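Local coordinates for protein DyP-type peroxidase (Pleurotus ostreatus PC15, PDB 6FSK) that probably uses hydrogen peroxide at a heme b cofactor to oxidise dyes and other substrates, and probably manganese(II), as a fungal DyP-type peroxidase, at residues K35-H40 against H163-E168; G281-G286 against E290-K295; E107-P112 against D391-I396; F255-P260 against H370-H375. The protein carries 1 engineered substitution. All blocks are in the same frame, centred on the assembly; numbering follows the deposited sequence.

Contact 1: residues K35-H40 against H163-E168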
# COMPACT_ATOMS: atom_id res chain seq x y z
N LYS A 35 -28.95 -2.19 7.65
CA LYS A 35 -28.55 -2.35 9.06
C LYS A 35 -29.11 -3.60 9.63
O LYS A 35 -28.46 -4.30 10.35
CB LYS A 35 -28.89 -1.14 9.87
CG LYS A 35 -28.19 0.13 9.48
CD LYS A 35 -28.54 1.24 10.44
CE LYS A 35 -27.99 2.52 9.92
NZ LYS A 35 -27.95 3.62 10.93
N ALA A 36 -30.34 -4.01 9.25
CA ALA A 36 -30.82 -5.28 9.73
C ALA A 36 -29.96 -6.46 9.18
O ALA A 36 -29.68 -7.43 9.87
CB ALA A 36 -32.31 -5.44 9.33
N ASN A 37 -29.58 -6.40 7.86
CA ASN A 37 -28.82 -7.44 7.27
C ASN A 37 -27.37 -7.55 7.88
O ASN A 37 -26.78 -8.61 8.04
CB ASN A 37 -28.70 -7.20 5.75
CG ASN A 37 -30.00 -7.31 5.01
OD1 ASN A 37 -31.04 -7.82 5.51
ND2 ASN A 37 -29.99 -6.83 3.81
N MET A 38 -26.87 -6.39 8.27
CA MET A 38 -25.56 -6.28 8.87
C MET A 38 -25.48 -7.14 10.11
O MET A 38 -24.47 -7.76 10.41
CB MET A 38 -25.21 -4.88 9.26
CG MET A 38 -24.62 -4.07 8.12
SD MET A 38 -22.99 -4.60 7.52
CE MET A 38 -21.90 -4.24 8.91
N ALA A 39 -26.57 -7.28 10.83
CA ALA A 39 -26.51 -8.19 11.98
C ALA A 39 -26.16 -9.61 11.73
O ALA A 39 -25.53 -10.27 12.54
CB ALA A 39 -27.84 -8.09 12.75
N HIS A 40 -26.57 -10.11 10.56
CA HIS A 40 -26.25 -11.40 10.15
C HIS A 40 -24.88 -11.52 9.53
O HIS A 40 -24.30 -12.58 9.54
CB HIS A 40 -27.28 -11.86 9.13
CG HIS A 40 -28.60 -12.10 9.76
ND1 HIS A 40 -29.63 -11.20 9.69
CD2 HIS A 40 -28.99 -13.07 10.62
CE1 HIS A 40 -30.65 -11.66 10.41
NE2 HIS A 40 -30.27 -12.78 10.99
N HIS A 163 -35.19 -7.49 -3.19
CA HIS A 163 -35.07 -7.10 -1.80
C HIS A 163 -33.63 -6.80 -1.43
O HIS A 163 -33.29 -6.83 -0.27
CB HIS A 163 -35.67 -8.19 -0.84
CG HIS A 163 -35.01 -9.52 -0.85
ND1 HIS A 163 -35.41 -10.54 -1.68
CD2 HIS A 163 -33.97 -10.00 -0.16
CE1 HIS A 163 -34.65 -11.59 -1.50
NE2 HIS A 163 -33.73 -11.27 -0.61
N ALA A 164 -32.82 -6.45 -2.40
CA ALA A 164 -31.42 -6.12 -2.06
C ALA A 164 -31.37 -4.92 -1.14
O ALA A 164 -32.03 -3.93 -1.39
CB ALA A 164 -30.68 -5.79 -3.35
N SER A 165 -30.36 -4.93 -0.25
CA SER A 165 -30.08 -3.70 0.44
C SER A 165 -28.80 -3.00 0.02
O SER A 165 -28.53 -1.90 0.46
CB SER A 165 -30.00 -3.95 1.95
OG SER A 165 -28.99 -4.86 2.24
N ILE A 166 -28.03 -3.66 -0.84
CA ILE A 166 -26.89 -2.99 -1.47
C ILE A 166 -26.90 -3.33 -2.95
O ILE A 166 -27.49 -4.35 -3.37
CB ILE A 166 -25.56 -3.46 -0.85
CG1 ILE A 166 -25.19 -4.95 -1.14
CG2 ILE A 166 -25.51 -3.16 0.66
CD1 ILE A 166 -23.99 -5.54 -0.47
N SER A 167 -26.09 -2.59 -3.70
CA SER A 167 -25.86 -2.97 -5.09
C SER A 167 -24.39 -2.92 -5.42
O SER A 167 -23.65 -2.14 -4.80
CB SER A 167 -26.64 -1.96 -5.85
OG SER A 167 -26.04 -1.40 -6.95
N GLU A 168 -23.99 -3.79 -6.32
CA GLU A 168 -22.59 -3.86 -6.78
C GLU A 168 -22.29 -2.64 -7.63
O GLU A 168 -23.01 -2.34 -8.61
CB GLU A 168 -22.32 -5.15 -7.56
CG GLU A 168 -20.87 -5.11 -8.09
CD GLU A 168 -20.46 -6.41 -8.85
OE1 GLU A 168 -21.22 -7.40 -8.97
OE2 GLU A 168 -19.32 -6.42 -9.32
O HOH W 1 -31.63 -8.00 1.93
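Asn37, within helix 31-41, and Ser165, at the residue just before strand 166-175, bring the two backbones together, with 7.9 Å between Asn37 CA and Ser165 CA. At that separation the backbones do not touch, and a pair of polar side chains spans the gap. Both CB atoms are directed at the opposite segment. Asn37 places CG beside its backbone N and anti to the carbonyl carbon (chi1 -67°), which carries the amide out from the helix, and its ND2 lies 2.7 Å from Ser165 OG. The length is short, but the N-H...O angle of 127° makes this a weak, bent hydrogen bond. Ser165 OG sits between its own N and carbonyl carbon (chi1 60°), and it has a second weak hydrogen bond with the carbonyl O of Phe157, so the hydroxyl is shared between two partners. A water adds a longer link: it accepts from Asn37 ND2 at 2.8 Å and donates to His163 O at 3.0 Å. ND2 thus serves both the hydroxyl and the water, and the amide reaches two points of the 163-168 segment. The joint belongs to the ferredoxin-like alpha+beta barrel domain named for the DyP family. Around it, Ser165 pairs through its backbone with Thr29, just beyond strand 20-28, while Asn37 also rests on Phe157 and on Ile156 of helix 144-156, and Ile166 packs on Phe24 and Phe26 of strand 20-28.

Contact 2: residues G281-G286 against E290-K295. With HEM (protoporphyrin IX containing Fe), chain C.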
# COMPACT_ATOMS: atom_id res chain seq x y z
N GLY A 281 15.35 0.47 -4.51
CA GLY A 281 16.05 0.33 -3.20
C GLY A 281 16.35 -1.09 -2.80
O GLY A 281 17.01 -1.25 -1.74
N ARG A 282 15.93 -2.04 -3.63
CA ARG A 282 16.22 -3.45 -3.44
C ARG A 282 16.41 -4.10 -4.75
O ARG A 282 15.76 -3.68 -5.72
CB ARG A 282 15.09 -4.19 -2.66
CG ARG A 282 14.77 -3.71 -1.26
CD ARG A 282 13.64 -4.48 -0.62
NE ARG A 282 13.36 -3.99 0.70
CZ ARG A 282 13.99 -4.37 1.82
NH1 ARG A 282 14.84 -5.38 1.84
NH2 ARG A 282 13.69 -3.81 2.94
N TRP A 283 17.28 -5.12 -4.78
CA TRP A 283 17.31 -6.05 -5.91
C TRP A 283 15.97 -6.78 -5.98
O TRP A 283 15.22 -6.83 -4.98
CB TRP A 283 18.50 -7.01 -5.66
CG TRP A 283 19.80 -6.32 -5.63
CD1 TRP A 283 20.45 -5.86 -4.52
CD2 TRP A 283 20.65 -5.98 -6.75
NE1 TRP A 283 21.65 -5.24 -4.89
CE2 TRP A 283 21.80 -5.34 -6.22
CE3 TRP A 283 20.59 -6.20 -8.11
CZ2 TRP A 283 22.85 -4.87 -7.04
CZ3 TRP A 283 21.64 -5.77 -8.91
CH2 TRP A 283 22.73 -5.07 -8.37
N LYS A 284 15.71 -7.39 -7.13
CA LYS A 284 14.47 -8.16 -7.31
C LYS A 284 14.30 -9.20 -6.27
O LYS A 284 13.17 -9.49 -5.84
CB LYS A 284 14.40 -8.68 -8.74
CG LYS A 284 14.03 -7.64 -9.76
CD LYS A 284 13.88 -8.25 -11.15
CE LYS A 284 13.48 -7.22 -12.17
NZ LYS A 284 13.34 -7.77 -13.53
N SER A 285 15.40 -9.82 -5.82
CA SER A 285 15.33 -10.78 -4.73
C SER A 285 14.80 -10.27 -3.39
O SER A 285 14.36 -11.08 -2.57
CB SER A 285 16.77 -11.22 -4.44
OG SER A 285 17.57 -10.18 -3.88
N GLY A 286 14.89 -8.96 -3.16
CA GLY A 286 14.56 -8.35 -1.91
C GLY A 286 15.79 -7.87 -1.16
O GLY A 286 15.69 -7.20 -0.13
N GLU A 290 21.25 -0.87 0.23
CA GLU A 290 22.01 -0.21 1.24
C GLU A 290 23.04 -1.16 1.88
O GLU A 290 24.11 -0.69 2.31
CB GLU A 290 21.07 0.37 2.29
CG GLU A 290 21.66 1.11 3.46
CD GLU A 290 22.41 2.39 3.09
OE1 GLU A 290 22.31 2.91 1.93
OE2 GLU A 290 23.08 2.90 4.02
N ILE A 291 22.68 -2.43 1.99
CA ILE A 291 23.59 -3.48 2.54
C ILE A 291 24.45 -4.02 1.42
O ILE A 291 25.71 -4.19 1.63
CB ILE A 291 22.81 -4.57 3.27
CG1 ILE A 291 22.01 -3.96 4.41
CG2 ILE A 291 23.74 -5.72 3.74
CD1 ILE A 291 21.17 -4.91 5.24
N THR A 292 23.90 -4.33 0.26
CA THR A 292 24.65 -4.90 -0.85
C THR A 292 24.50 -4.06 -2.13
O THR A 292 23.67 -4.35 -2.99
CB THR A 292 24.34 -6.40 -1.04
OG1 THR A 292 25.19 -6.98 -2.02
CG2 THR A 292 22.88 -6.67 -1.38
N PRO A 293 25.31 -2.98 -2.24
CA PRO A 293 25.06 -1.98 -3.32
C PRO A 293 25.59 -2.35 -4.71
O PRO A 293 25.15 -1.74 -5.70
CB PRO A 293 25.77 -0.71 -2.81
CG PRO A 293 26.81 -1.25 -1.88
CD PRO A 293 26.19 -2.41 -1.21
N LEU A 294 26.51 -3.36 -4.78
CA LEU A 294 27.17 -3.63 -6.04
C LEU A 294 26.58 -4.78 -6.77
O LEU A 294 26.61 -4.79 -8.01
CB LEU A 294 28.69 -3.89 -5.82
CG LEU A 294 29.50 -2.80 -5.10
CD1 LEU A 294 30.96 -3.18 -4.88
CD2 LEU A 294 29.49 -1.52 -5.89
N LYS A 295 26.03 -5.74 -6.04
CA LYS A 295 25.49 -6.92 -6.66
C LYS A 295 24.44 -7.54 -5.70
O LYS A 295 24.37 -7.21 -4.51
CB LYS A 295 26.62 -7.97 -6.88
CG LYS A 295 27.27 -8.42 -5.60
CD LYS A 295 28.32 -9.51 -5.78
CE LYS A 295 28.98 -9.78 -4.43
NZ LYS A 295 29.56 -11.15 -4.40
CHA HEM C . 8.02 -0.85 -0.32
CHB HEM C . 6.74 -1.83 -4.87
CHC HEM C . 3.17 1.37 -4.49
CHD HEM C . 4.62 2.59 -0.03
C1A HEM C . 8.01 -1.43 -1.59
C2A HEM C . 8.90 -2.44 -2.06
C3A HEM C . 8.52 -2.76 -3.31
C4A HEM C . 7.44 -1.87 -3.64
CMA HEM C . 9.19 -3.72 -4.23
CAA HEM C . 10.07 -3.01 -1.27
CBA HEM C . 9.82 -4.27 -0.45
CGA HEM C . 8.94 -4.03 0.75
O1A HEM C . 9.39 -3.47 1.75
O2A HEM C . 7.76 -4.45 0.69
C1B HEM C . 5.64 -1.04 -5.21
C2B HEM C . 4.92 -1.09 -6.40
C3B HEM C . 3.88 -0.22 -6.32
C4B HEM C . 4.01 0.40 -5.00
CMB HEM C . 5.27 -1.93 -7.60
CAB HEM C . 2.81 0.17 -7.27
CBB HEM C . 2.42 -0.59 -8.27
C1C HEM C . 3.24 2.07 -3.32
C2C HEM C . 2.46 3.14 -2.87
C3C HEM C . 2.87 3.52 -1.63
C4C HEM C . 3.91 2.60 -1.25
CMC HEM C . 1.32 3.73 -3.66
CAC HEM C . 2.46 4.64 -0.73
CBC HEM C . 1.94 5.80 -1.17
C1D HEM C . 5.64 1.68 0.26
C2D HEM C . 6.22 1.62 1.63
C3D HEM C . 7.15 0.60 1.54
C4D HEM C . 7.15 0.16 0.15
CMD HEM C . 5.85 2.40 2.83
CAD HEM C . 8.11 0.11 2.62
CBD HEM C . 9.37 0.93 2.71
CGD HEM C . 10.23 0.50 3.87
O1D HEM C . 11.42 0.28 3.56
O2D HEM C . 9.74 0.29 4.96
NA HEM C . 7.16 -0.99 -2.61
NB HEM C . 5.14 -0.08 -4.40
NC HEM C . 4.24 1.83 -2.34
ND HEM C . 6.28 0.86 -0.58
FE HEM C . 5.77 0.46 -2.50
O HOH W 2 18.28 -0.42 0.56
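Trp283 drives its indole into the backbone of 292-295, and this is the close-packed part of the contact. NE1 donates to Thr292 O at 2.9 Å with an N-H...O angle of 167°; the acceptor lies in the ring plane, and the bond runs nearly along the C=O axis. One face of the indole, offset toward the rim, is covered by the carbonyl carbon of Lys295, and CZ2 comes within 3.4 Å of Lys295 CA. Thr292 OG1 donates to Lys295 O at 2.6 Å, a side-chain-to-backbone bond beside the ring. A phenylalanine in place of Trp283 would probably leave Thr292 O without its donor and open a gap beside the Lys295 backbone. By contrast, Leu294 and Lys295 are exposed, their CB atoms pointing away from the other segment, and between Gly281 O and Glu290 N the link is made by a water, at 2.8 and 3.0 Å. On the heme side, Arg282 NE lies 3.7 Å from the propionate carbon HEM CBA, while its NH1 donates to Gly286 O at 2.8 Å, in the guanidinium plane. That bond spans the type I beta turn from Trp283 to Gly286, and Arg282, just before the turn, lines the heme pocket beside a propionate.

Contact 3: residues E107-P112 against D391-I396. With HEM (protoporphyrin IX containing Fe), chain C.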
# COMPACT_ATOMS: atom_id res chain seq x y z
N GLU A 107 -6.69 14.59 -7.50
CA GLU A 107 -6.08 15.75 -8.16
C GLU A 107 -4.76 16.11 -7.48
O GLU A 107 -3.73 16.21 -8.14
CB GLU A 107 -7.03 16.95 -8.08
CG GLU A 107 -6.54 18.13 -8.94
CD GLU A 107 -7.44 19.35 -8.91
OE1 GLU A 107 -8.56 19.33 -8.33
OE2 GLU A 107 -7.00 20.36 -9.58
N ILE A 108 -4.80 16.22 -6.15
CA ILE A 108 -3.60 16.51 -5.39
C ILE A 108 -2.63 15.35 -5.35
O ILE A 108 -1.40 15.59 -5.34
CB ILE A 108 -3.98 17.08 -4.03
CG1 ILE A 108 -4.53 18.55 -4.27
CG2 ILE A 108 -2.84 17.07 -3.07
CD1 ILE A 108 -5.12 19.07 -2.98
N LEU A 109 -3.16 14.13 -5.40
CA LEU A 109 -2.25 12.95 -5.47
C LEU A 109 -1.43 12.96 -6.73
O LEU A 109 -0.36 12.29 -6.83
CB LEU A 109 -2.98 11.62 -5.34
CG LEU A 109 -3.80 11.36 -4.09
CD1 LEU A 109 -4.52 10.03 -4.20
CD2 LEU A 109 -2.98 11.43 -2.84
N GLY A 110 -1.90 13.64 -7.78
CA GLY A 110 -1.19 13.70 -9.04
C GLY A 110 -1.72 12.79 -10.14
O GLY A 110 -1.05 12.66 -11.19
N ASP A 111 -2.87 12.19 -9.96
CA ASP A 111 -3.44 11.26 -10.91
C ASP A 111 -3.71 12.01 -12.22
O ASP A 111 -4.11 13.15 -12.23
CB ASP A 111 -4.76 10.68 -10.44
CG ASP A 111 -4.60 9.60 -9.35
OD1 ASP A 111 -3.54 9.61 -8.69
OD2 ASP A 111 -5.54 8.80 -9.11
N PRO A 112 -3.53 11.29 -13.33
CA PRO A 112 -4.04 11.83 -14.61
C PRO A 112 -5.53 12.12 -14.55
O PRO A 112 -6.30 11.43 -13.84
CB PRO A 112 -3.76 10.71 -15.61
CG PRO A 112 -2.75 9.80 -14.96
CD PRO A 112 -3.09 9.89 -13.47
N ASP A 391 -1.82 11.83 7.46
CA ASP A 391 -0.42 11.72 7.92
C ASP A 391 0.35 10.68 7.16
O ASP A 391 1.60 10.78 7.02
CB ASP A 391 -0.31 11.31 9.40
CG ASP A 391 -0.78 12.37 10.40
OD1 ASP A 391 -0.98 13.54 10.06
OD2 ASP A 391 -0.94 11.98 11.60
N GLY A 392 -0.33 9.63 6.68
CA GLY A 392 0.24 8.50 6.03
C GLY A 392 0.23 8.53 4.51
O GLY A 392 0.90 9.30 3.88
N PHE A 393 -0.67 7.69 3.99
CA PHE A 393 -0.72 7.56 2.53
C PHE A 393 -0.70 8.88 1.77
O PHE A 393 0.06 9.05 0.84
CB PHE A 393 -1.96 6.76 2.11
CG PHE A 393 -2.18 6.83 0.62
CD1 PHE A 393 -1.41 5.98 -0.22
CD2 PHE A 393 -3.07 7.74 0.07
CE1 PHE A 393 -1.52 6.11 -1.60
CE2 PHE A 393 -3.19 7.86 -1.34
CZ PHE A 393 -2.40 7.04 -2.16
N HIS A 394 -1.59 9.83 2.10
CA HIS A 394 -1.62 11.06 1.30
C HIS A 394 -0.29 11.81 1.37
O HIS A 394 0.15 12.36 0.36
CB HIS A 394 -2.77 11.95 1.82
CG HIS A 394 -2.93 13.23 1.06
ND1 HIS A 394 -2.06 14.30 1.18
CD2 HIS A 394 -3.84 13.58 0.13
CE1 HIS A 394 -2.48 15.28 0.40
NE2 HIS A 394 -3.52 14.83 -0.30
N PHE A 395 0.23 11.97 2.59
CA PHE A 395 1.46 12.70 2.81
C PHE A 395 2.62 12.05 2.05
O PHE A 395 3.42 12.73 1.35
CB PHE A 395 1.74 12.82 4.28
CG PHE A 395 2.83 13.79 4.58
CD1 PHE A 395 4.10 13.38 4.63
CD2 PHE A 395 2.50 15.13 4.86
CE1 PHE A 395 5.16 14.27 4.96
CE2 PHE A 395 3.51 16.01 5.12
CZ PHE A 395 4.83 15.58 5.22
N ILE A 396 2.72 10.74 2.13
CA ILE A 396 3.75 10.01 1.47
C ILE A 396 3.70 10.31 -0.02
O ILE A 396 4.76 10.55 -0.64
CB ILE A 396 3.65 8.49 1.68
CG1 ILE A 396 3.92 8.06 3.16
CG2 ILE A 396 4.63 7.71 0.81
CD1 ILE A 396 3.41 6.67 3.51
CHA HEM C . 8.02 -0.85 -0.32
CHB HEM C . 6.74 -1.83 -4.87
CHC HEM C . 3.17 1.37 -4.49
CHD HEM C . 4.62 2.59 -0.03
C1A HEM C . 8.01 -1.43 -1.59
C2A HEM C . 8.90 -2.44 -2.06
C3A HEM C . 8.52 -2.76 -3.31
C4A HEM C . 7.44 -1.87 -3.64
CMA HEM C . 9.19 -3.72 -4.23
CAA HEM C . 10.07 -3.01 -1.27
CBA HEM C . 9.82 -4.27 -0.45
CGA HEM C . 8.94 -4.03 0.75
O1A HEM C . 9.39 -3.47 1.75
O2A HEM C . 7.76 -4.45 0.69
C1B HEM C . 5.64 -1.04 -5.21
C2B HEM C . 4.92 -1.09 -6.40
C3B HEM C . 3.88 -0.22 -6.32
C4B HEM C . 4.01 0.40 -5.00
CMB HEM C . 5.27 -1.93 -7.60
CAB HEM C . 2.81 0.17 -7.27
CBB HEM C . 2.42 -0.59 -8.27
C1C HEM C . 3.24 2.07 -3.32
C2C HEM C . 2.46 3.14 -2.87
C3C HEM C . 2.87 3.52 -1.63
C4C HEM C . 3.91 2.60 -1.25
CMC HEM C . 1.32 3.73 -3.66
CAC HEM C . 2.46 4.64 -0.73
CBC HEM C . 1.94 5.80 -1.17
C1D HEM C . 5.64 1.68 0.26
C2D HEM C . 6.22 1.62 1.63
C3D HEM C . 7.15 0.60 1.54
C4D HEM C . 7.15 0.16 0.15
CMD HEM C . 5.85 2.40 2.83
CAD HEM C . 8.11 0.11 2.62
CBD HEM C . 9.37 0.93 2.71
CGD HEM C . 10.23 0.50 3.87
O1D HEM C . 11.42 0.28 3.56
O2D HEM C . 9.74 0.29 4.96
NA HEM C . 7.16 -0.99 -2.61
NB HEM C . 5.14 -0.08 -4.40
NC HEM C . 4.24 1.83 -2.34
ND HEM C . 6.28 0.86 -0.58
FE HEM C . 5.77 0.46 -2.50
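Leu109, His394 and Phe393 account for most of the surface buried here, with Leu109 wedged against both rings. CD1 meets the edge of the Phe393 ring, near the ring plane, at 3.8 Å from CE2, whereas CD2 packs against both that ring and the His394 ring. The side chains of Leu109 and Phe393 cross at about a right angle. His394 is also approached by Ile108, whose CG2 packs against the imidazole; the orientation of that ring is uncertain, so the evidence supports packing alone. The contact joins the last turn of helix 102-109 to the first turn of helix 393-401. The former ends in a Schellman motif with Gly110 at positive phi (101°), and the latter starts from Gly392 at the N-cap position, with Ile396 N bonded to Gly392 O at 2.9 Å. Phe393 carries the contact on to the cofactor: with CG anti to its N (chi1 169°), the ring places CE2 near Leu109 and CD1 3.5 Å from the heme vinyl carbon HEM CBC. Replacing Phe393 by an alanine would probably open a gap between Leu109 and the vinyl group, depriving both of a packing partner. Ile396 CG2 also approaches that vinyl carbon, at 3.8 Å. Tyr469 of strand 462-472 touches both Leu109 and Phe393.

Contact 4: residues F255-P260 against H370-H375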
# COMPACT_ATOMS: atom_id res chain seq x y z
N PHE A 255 12.69 0.62 -20.54
CA PHE A 255 13.39 1.67 -19.85
C PHE A 255 14.71 1.25 -19.28
O PHE A 255 15.75 1.88 -19.50
CB PHE A 255 12.48 2.26 -18.78
CG PHE A 255 13.15 3.28 -17.96
CD1 PHE A 255 13.47 4.51 -18.53
CD2 PHE A 255 13.53 3.01 -16.66
CE1 PHE A 255 14.10 5.49 -17.77
CE2 PHE A 255 14.19 4.02 -15.89
CZ PHE A 255 14.45 5.21 -16.46
N LEU A 256 14.71 0.21 -18.48
CA LEU A 256 15.94 -0.27 -17.82
C LEU A 256 16.96 -0.70 -18.88
O LEU A 256 18.12 -0.30 -18.81
CB LEU A 256 15.69 -1.41 -16.83
CG LEU A 256 14.79 -1.11 -15.66
CD1 LEU A 256 14.76 -2.38 -14.80
CD2 LEU A 256 15.25 0.06 -14.85
N GLU A 257 16.53 -1.48 -19.87
CA GLU A 257 17.40 -1.92 -20.93
C GLU A 257 18.01 -0.78 -21.69
O GLU A 257 19.16 -0.93 -22.21
CB GLU A 257 16.58 -2.74 -21.92
CG GLU A 257 16.26 -4.12 -21.55
CD GLU A 257 15.30 -4.78 -22.56
OE1 GLU A 257 14.93 -4.25 -23.67
OE2 GLU A 257 14.96 -5.91 -22.20
N SER A 258 17.30 0.31 -21.78
CA SER A 258 17.71 1.48 -22.62
C SER A 258 18.61 2.42 -21.84
O SER A 258 19.20 3.33 -22.40
CB SER A 258 16.49 2.18 -23.15
OG SER A 258 15.74 1.35 -23.99
N ASN A 259 18.72 2.23 -20.53
CA ASN A 259 19.49 3.15 -19.64
C ASN A 259 20.44 2.39 -18.70
O ASN A 259 20.49 2.63 -17.50
CB ASN A 259 18.52 3.97 -18.78
CG ASN A 259 17.80 4.98 -19.58
OD1 ASN A 259 18.31 6.10 -19.78
ND2 ASN A 259 16.63 4.61 -20.10
N PRO A 260 21.20 1.40 -19.18
CA PRO A 260 22.08 0.67 -18.27
C PRO A 260 23.05 1.62 -17.59
O PRO A 260 23.60 2.57 -18.25
CB PRO A 260 22.86 -0.28 -19.17
CG PRO A 260 22.85 0.39 -20.51
CD PRO A 260 21.44 1.04 -20.59
N HIS A 370 8.10 -9.18 -26.92
CA HIS A 370 8.68 -8.83 -28.24
C HIS A 370 8.41 -7.41 -28.57
O HIS A 370 9.29 -6.69 -29.05
CB HIS A 370 8.07 -9.73 -29.30
CG HIS A 370 8.46 -9.37 -30.70
ND1 HIS A 370 7.82 -8.39 -31.44
CD2 HIS A 370 9.50 -9.79 -31.45
CE1 HIS A 370 8.42 -8.26 -32.61
NE2 HIS A 370 9.43 -9.11 -32.65
N ASP A 371 7.16 -6.95 -28.34
CA ASP A 371 6.73 -5.65 -28.67
C ASP A 371 7.27 -4.56 -27.72
O ASP A 371 7.20 -3.41 -28.06
CB ASP A 371 5.19 -5.58 -28.62
CG ASP A 371 4.48 -6.28 -29.79
OD1 ASP A 371 5.16 -6.72 -30.72
OD2 ASP A 371 3.24 -6.41 -29.71
N LYS A 372 7.71 -4.98 -26.54
CA LYS A 372 8.05 -4.07 -25.43
C LYS A 372 6.89 -3.20 -25.08
O LYS A 372 7.04 -2.05 -24.66
CB LYS A 372 9.38 -3.30 -25.70
CG LYS A 372 10.49 -4.21 -26.18
CD LYS A 372 11.83 -3.50 -26.34
CE LYS A 372 13.01 -4.49 -26.63
NZ LYS A 372 14.13 -3.74 -27.22
N LYS A 373 5.66 -3.72 -25.17
CA LYS A 373 4.49 -2.94 -24.87
C LYS A 373 3.47 -3.81 -24.14
O LYS A 373 3.31 -4.96 -24.43
CB LYS A 373 3.80 -2.41 -26.10
CG LYS A 373 4.65 -1.41 -26.89
CD LYS A 373 4.93 -0.08 -26.15
CE LYS A 373 5.96 0.79 -26.87
NZ LYS A 373 5.56 0.94 -28.29
N THR A 374 2.75 -3.18 -23.23
CA THR A 374 1.65 -3.80 -22.51
C THR A 374 0.43 -4.00 -23.43
O THR A 374 -0.03 -3.03 -24.08
CB THR A 374 1.23 -2.92 -21.36
OG1 THR A 374 2.27 -2.92 -20.36
CG2 THR A 374 -0.02 -3.44 -20.69
N HIS A 375 -0.07 -5.22 -23.39
CA HIS A 375 -1.34 -5.58 -24.05
C HIS A 375 -2.40 -6.08 -23.11
O HIS A 375 -3.55 -6.10 -23.53
CB HIS A 375 -1.12 -6.61 -25.17
CG HIS A 375 -0.21 -6.06 -26.22
ND1 HIS A 375 0.83 -6.78 -26.76
CD2 HIS A 375 -0.16 -4.82 -26.77
CE1 HIS A 375 1.50 -6.00 -27.60
NE2 HIS A 375 0.92 -4.82 -27.63
O HOH W 3 14.89 -2.08 -25.04
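A Schellman motif ends helix 366-371, and its positive-phi residue, Lys372 (phi 56°), reaches over to Glu257 near the end of helix 249-258. The pairing is a surface salt bridge, and the distances show it to be a loose one. Glu257 OE1 is 3.7 Å from Lys372 NZ, long for a direct ion pair, while the same OE1 comes nearer to the methylene Lys372 CE, at 3.5 Å. A water completes the link: it donates to Glu257 OE1 at 2.6 Å and accepts from Lys372 NZ at 2.8 Å, so the oxygen and the ammonium are joined both across the gap and through the solvent. Both chains are extended beyond CG, which brings Glu257 OE1 and the CE-NZ end of Lys372 together although the helices they spring from stand well apart. The two side chains cross obliquely and meet through their outer atoms. The attraction is likely to be softened by the surrounding solvent. Within the segments, Asn259 ND2 donates to Phe255 O at 2.9 Å with an N-H...O angle of 174°, tying Asn259 back to the Phe255 carbonyl in the helix. Lys372 also touches Asp254 of that helix, Thr374 OG1 is bonded to Glu251, and Phe255 and Leu256 pack on Ile279 and Leu275 of helix 268-280.

Contact 3 lies nearest the centre of the chain and is mainly apolar packing, partly buried, joining helix 102-109 of the N-terminal barrel domain to helix 393-401 of the C-terminal part; contacts 1, 2 and 4 each stay within one of these two parts. Contact 1 is partly buried and relies on a weak polar bond and a water, whereas contact 4, at the surface, pairs charges through a long salt bridge and a water. Contact 2, also at the surface, has a straight indole-to-carbonyl bond. Contacts 2 and 3 both touch the heme, one at a propionate and the other at a vinyl. Contacts 2 and 4 both have side chains packed on helix 268-280, their nearest atoms about 6 Å apart.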